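Putative acyl-CoA thioester hydrolase YbhC (Escherichia coli K-12, PDB 3GRH) is a putative thioesterase of the outer membrane that adopts the pectinesterase beta-helix fold yet neither binds pectin nor shows pectinesterase activity. Local coordinates at residues N347-V352 with N400-W405; A380-S385 with L396-Y401. One frame throughout, in Å; residues are numbered along the deposited sequence.

Contact 1 of 2, residues N347-V352 with N400-W405; sequences NTNGQV and NYNRMW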
# COMPACT_ATOMS: atom_id res chain seq x y z
N ASN A 347 -1.46 19.82 -6.78
CA ASN A 347 -2.84 19.50 -6.55
C ASN A 347 -2.96 18.25 -5.71
O ASN A 347 -3.85 17.48 -5.94
CB ASN A 347 -3.60 19.30 -7.86
CG ASN A 347 -5.13 19.33 -7.67
OD1 ASN A 347 -5.67 20.15 -6.90
ND2 ASN A 347 -5.84 18.45 -8.40
N THR A 348 -2.08 18.05 -4.75
CA THR A 348 -2.13 16.89 -3.85
C THR A 348 -2.43 17.38 -2.42
O THR A 348 -1.89 18.40 -2.01
CB THR A 348 -0.78 16.13 -3.82
OG1 THR A 348 -0.57 15.56 -5.13
CG2 THR A 348 -0.75 15.07 -2.76
N ASN A 349 -3.24 16.61 -1.70
CA ASN A 349 -3.48 16.86 -0.27
C ASN A 349 -3.84 15.51 0.33
O ASN A 349 -4.97 15.09 0.32
CB ASN A 349 -4.61 17.87 -0.08
CG ASN A 349 -4.72 18.31 1.32
OD1 ASN A 349 -3.77 18.17 2.10
ND2 ASN A 349 -5.82 19.00 1.62
N GLY A 350 -2.83 14.73 0.74
CA GLY A 350 -3.11 13.36 1.04
C GLY A 350 -4.19 13.10 2.07
O GLY A 350 -4.24 13.73 3.12
N GLN A 351 -4.99 12.08 1.84
CA GLN A 351 -6.07 11.78 2.68
C GLN A 351 -5.96 10.40 3.36
O GLN A 351 -5.65 9.40 2.71
CB GLN A 351 -7.33 11.79 1.84
CG GLN A 351 -8.58 11.91 2.69
CD GLN A 351 -9.27 10.68 3.14
OE1 GLN A 351 -9.01 9.58 2.68
NE2 GLN A 351 -10.20 10.86 4.07
N VAL A 352 -6.16 10.39 4.66
CA VAL A 352 -6.13 9.13 5.44
C VAL A 352 -6.99 9.24 6.61
O VAL A 352 -7.04 10.27 7.28
CB VAL A 352 -4.75 8.70 5.80
CG1 VAL A 352 -4.04 9.73 6.47
CG2 VAL A 352 -4.77 7.40 6.66
N ASN A 400 -6.78 24.20 2.66
CA ASN A 400 -6.00 24.97 3.61
C ASN A 400 -5.50 24.18 4.80
O ASN A 400 -4.65 24.65 5.59
CB ASN A 400 -6.73 26.20 4.11
CG ASN A 400 -7.13 27.15 3.01
OD1 ASN A 400 -8.35 27.51 2.87
ND2 ASN A 400 -6.19 27.49 2.20
N TYR A 401 -6.02 22.96 4.92
CA TYR A 401 -5.63 22.06 5.98
C TYR A 401 -5.30 20.69 5.43
O TYR A 401 -5.69 20.32 4.32
CB TYR A 401 -6.79 21.93 6.97
CG TYR A 401 -7.09 23.24 7.61
CD1 TYR A 401 -6.40 23.66 8.73
CD2 TYR A 401 -8.10 23.99 7.14
CE1 TYR A 401 -6.69 24.81 9.34
CE2 TYR A 401 -8.38 25.21 7.72
CZ TYR A 401 -7.67 25.61 8.81
OH TYR A 401 -7.94 26.83 9.40
N ASN A 402 -4.68 19.85 6.27
CA ASN A 402 -4.46 18.48 5.89
C ASN A 402 -5.75 17.68 6.05
O ASN A 402 -6.71 18.15 6.61
CB ASN A 402 -3.32 17.93 6.74
CG ASN A 402 -1.97 18.34 6.24
OD1 ASN A 402 -1.39 17.76 5.27
ND2 ASN A 402 -1.43 19.37 6.84
N ARG A 403 -5.73 16.47 5.54
CA ARG A 403 -6.86 15.56 5.50
C ARG A 403 -6.47 14.21 6.09
O ARG A 403 -6.80 13.15 5.59
CB ARG A 403 -7.30 15.38 4.05
CG ARG A 403 -7.78 16.61 3.40
CD ARG A 403 -8.61 16.34 2.17
NE ARG A 403 -7.79 15.74 1.11
CZ ARG A 403 -8.25 15.29 -0.03
NH1 ARG A 403 -9.53 15.29 -0.22
NH2 ARG A 403 -7.42 14.81 -0.94
N MET A 404 -5.86 14.29 7.26
CA MET A 404 -5.43 13.13 8.05
C MET A 404 -6.20 13.13 9.38
O MET A 404 -6.10 14.05 10.21
CB MET A 404 -3.88 13.20 8.14
CG MET A 404 -3.38 13.32 6.77
SD MET A 404 -1.92 14.13 6.56
CE MET A 404 -1.12 12.63 6.51
N TRP A 405 -6.99 12.08 9.55
CA TRP A 405 -8.00 12.00 10.59
C TRP A 405 -8.05 10.69 11.36
O TRP A 405 -7.61 9.68 10.82
CB TRP A 405 -9.39 12.13 10.00
CG TRP A 405 -9.59 13.18 8.94
CD1 TRP A 405 -9.53 12.97 7.65
CD2 TRP A 405 -9.85 14.59 9.12
NE1 TRP A 405 -9.79 14.16 6.95
CE2 TRP A 405 -9.93 15.17 7.84
CE3 TRP A 405 -10.00 15.43 10.22
CZ2 TRP A 405 -10.20 16.53 7.64
CZ3 TRP A 405 -10.26 16.77 10.02
CH2 TRP A 405 -10.38 17.31 8.78
O HOH W 1 -3.26 16.10 3.96
O HOH W 2 -10.85 14.25 4.24
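Two torsions bring Arg403 and Asn349 together: the arginine leaves its strand with CG anti to its own carbonyl carbon (chi1 -62°) and bends at chi3, which lays the guanidinium beside the Asn349 backbone, while Asn349 keeps CG anti to its N (chi1 -171°), carrying the amide toward Tyr401. The grip on Asn349 is side-on, with NE and NH2 of Arg403 both donating to the one carbonyl oxygen, NH2 to Asn349 O being 2.8 Å; the acceptor lies in the guanidinium plane. In return Asn349 ND2 gives a nearly straight bond of 3.0 Å to Tyr401 O. The amide plane of Asn349 and the guanidinium plane lie 21° apart, and ND2 rests 3.6 Å from Arg403 CG. Gln351 CB sits over one guanidinium face, offset toward its rim; the amide oxygen of Gln351 is held elsewhere, by Gly320 N.

Beyond this polar clasp the two chains run parallel as strands. Val352 N donates to Arg403 O at 3.0 Å and Trp405 N to Val352 O at 2.9 Å. On the sheet face opposite Gln351 and Arg403, Val352 CG1 packs 3.7 Å from Met404 CG. One water bridges Gly350 O and Arg403 N where the strands begin to pair; another accepts from Trp405 NE1.

Arg403 NH1 reaches back to Ile317 O, and Trp369 of strand 369-373 touches both Val352 and Met404, the side chain of Met404 being about 5 Å from that of Arg340, a substrate-binding residue by similarity. Strand 403-407 thus closes the parallel sheet as its outermost member, stacked on strand 351-355 in the manner of successive beta-helix coils.

Contact 2 of 2, residues A380-S385 with L396-Y401; sequences AGNTGS and LNDTNY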
# COMPACT_ATOMS: atom_id res chain seq x y z
N ALA A 380 -1.21 20.86 9.34
CA ALA A 380 -2.28 21.75 9.84
C ALA A 380 -3.56 21.00 9.95
O ALA A 380 -4.15 20.64 8.95
CB ALA A 380 -2.47 22.93 8.86
N GLY A 381 -3.98 20.72 11.16
CA GLY A 381 -5.17 19.97 11.39
C GLY A 381 -6.32 20.92 11.58
O GLY A 381 -6.19 21.95 12.24
N ASN A 382 -7.46 20.58 11.00
CA ASN A 382 -8.65 21.44 11.08
C ASN A 382 -9.58 21.01 12.19
O ASN A 382 -10.09 19.91 12.19
CB ASN A 382 -9.44 21.35 9.79
CG ASN A 382 -10.55 22.34 9.71
OD1 ASN A 382 -10.86 23.14 10.66
ND2 ASN A 382 -11.17 22.35 8.56
N THR A 383 -9.72 21.84 13.20
CA THR A 383 -10.60 21.52 14.31
C THR A 383 -11.97 22.15 14.15
O THR A 383 -12.88 21.93 14.94
CB THR A 383 -10.02 21.88 15.65
OG1 THR A 383 -9.78 23.29 15.68
CG2 THR A 383 -8.79 21.10 15.90
N GLY A 384 -12.14 22.91 13.09
CA GLY A 384 -13.46 23.43 12.69
C GLY A 384 -14.08 24.44 13.63
O GLY A 384 -13.40 25.09 14.43
N SER A 385 -15.40 24.55 13.54
CA SER A 385 -16.14 25.40 14.47
C SER A 385 -17.40 24.69 14.85
O SER A 385 -17.66 23.61 14.39
CB SER A 385 -16.47 26.80 13.91
OG SER A 385 -16.90 26.75 12.54
N LEU A 396 -14.27 18.84 5.31
CA LEU A 396 -13.24 17.83 5.38
C LEU A 396 -12.32 17.79 4.18
O LEU A 396 -11.34 17.02 4.22
CB LEU A 396 -13.89 16.46 5.57
CG LEU A 396 -14.72 16.32 6.82
CD1 LEU A 396 -15.57 15.02 6.79
CD2 LEU A 396 -13.80 16.36 8.08
N ASN A 397 -12.63 18.57 3.13
CA ASN A 397 -11.81 18.59 1.93
C ASN A 397 -11.16 19.94 1.69
O ASN A 397 -10.56 20.17 0.64
CB ASN A 397 -12.62 18.11 0.75
CG ASN A 397 -13.06 16.68 0.93
OD1 ASN A 397 -14.29 16.40 1.08
ND2 ASN A 397 -12.11 15.77 1.03
N ASP A 398 -11.10 20.75 2.73
CA ASP A 398 -10.50 22.12 2.65
C ASP A 398 -9.01 22.02 2.37
O ASP A 398 -8.28 21.31 3.07
CB ASP A 398 -10.79 22.76 4.02
CG ASP A 398 -10.40 24.20 4.12
OD1 ASP A 398 -9.55 24.69 3.35
OD2 ASP A 398 -10.99 24.90 5.02
N THR A 399 -8.54 22.69 1.30
CA THR A 399 -7.18 22.57 0.90
C THR A 399 -6.25 23.36 1.78
O THR A 399 -5.03 23.26 1.63
CB THR A 399 -6.95 22.94 -0.55
OG1 THR A 399 -7.43 24.25 -0.78
CG2 THR A 399 -7.64 21.96 -1.48
N ASN A 400 -6.78 24.20 2.66
CA ASN A 400 -6.00 24.97 3.61
C ASN A 400 -5.50 24.18 4.80
O ASN A 400 -4.65 24.65 5.59
CB ASN A 400 -6.73 26.20 4.11
CG ASN A 400 -7.13 27.15 3.01
OD1 ASN A 400 -8.35 27.51 2.87
ND2 ASN A 400 -6.19 27.49 2.20
N TYR A 401 -6.02 22.96 4.92
CA TYR A 401 -5.63 22.06 5.98
C TYR A 401 -5.30 20.69 5.43
O TYR A 401 -5.69 20.32 4.32
CB TYR A 401 -6.79 21.93 6.97
CG TYR A 401 -7.09 23.24 7.61
CD1 TYR A 401 -6.40 23.66 8.73
CD2 TYR A 401 -8.10 23.99 7.14
CE1 TYR A 401 -6.69 24.81 9.34
CE2 TYR A 401 -8.38 25.21 7.72
CZ TYR A 401 -7.67 25.61 8.81
OH TYR A 401 -7.94 26.83 9.40
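Tyr401 reaches toward Ala380 and Asn382 from the end of a type I turn, and its side chain can be followed outward. CB lies 3.5 Å from Ala380 O, and the same oxygen stands at the ring edge, in plane. At the root of the ring CG is covered by Asn382 CB at 3.7 Å, a CH-pi contact whose carbon sits over the face but displaced toward the rim. The two edges of the ring then meet different neighbours: CD1 touches Ala380 CB at 4.0 Å, whereas CD2 runs under the Asn382 amide, 3.8 Å from ND2. CE1 passes near Gly381 O, and CE2 remains beneath the amide.

Asn382 can lie over the ring because its CG is anti to the backbone N (chi1 -172°); amide and ring are stacked, 19° apart. An Asx turn restrains the same amide through its oxygen, Gly384 N donating to Asn382 OD1 at 2.8 Å from above the carbonyl plane. A second Asx turn, Asn400 N to Asp398 OD1 at 2.9 Å, shapes the turn that carries the tyrosine.

A serine in place of Tyr401 would probably leave the Asn382 amide without the aromatic face it lies on and the Ala380 methyl without its neighbour CD1, opening a gap between the loops.

Each Asx bond stays within its own loop, so cohesion across the contact probably comes mainly from dispersion, with the amide plane and CB laid on an aromatic face.

The two contacts lie about 8 Å apart, centre to centre, on the same side of the chain's centre, and they share Asn400 and Tyr401. Along the chain, 347-352 comes first, then 380-385, and finally 396-401 running into 400-405, so both contacts end on the approach to strand 403-407. Contact 1 joins that strand to strand 351-355 in the parallel sheet; contact 2 gathers the loops that follow strands 369-373 and 391-393. A probable hydrogen bond from Asn402 N to Ala380 O, 2.8 Å, ties them, and Trp405 packs on Leu396. Together they join the outermost strand of this beta-helix sheet to the preceding coil and to two loops, one of which, 396-401, runs directly into it.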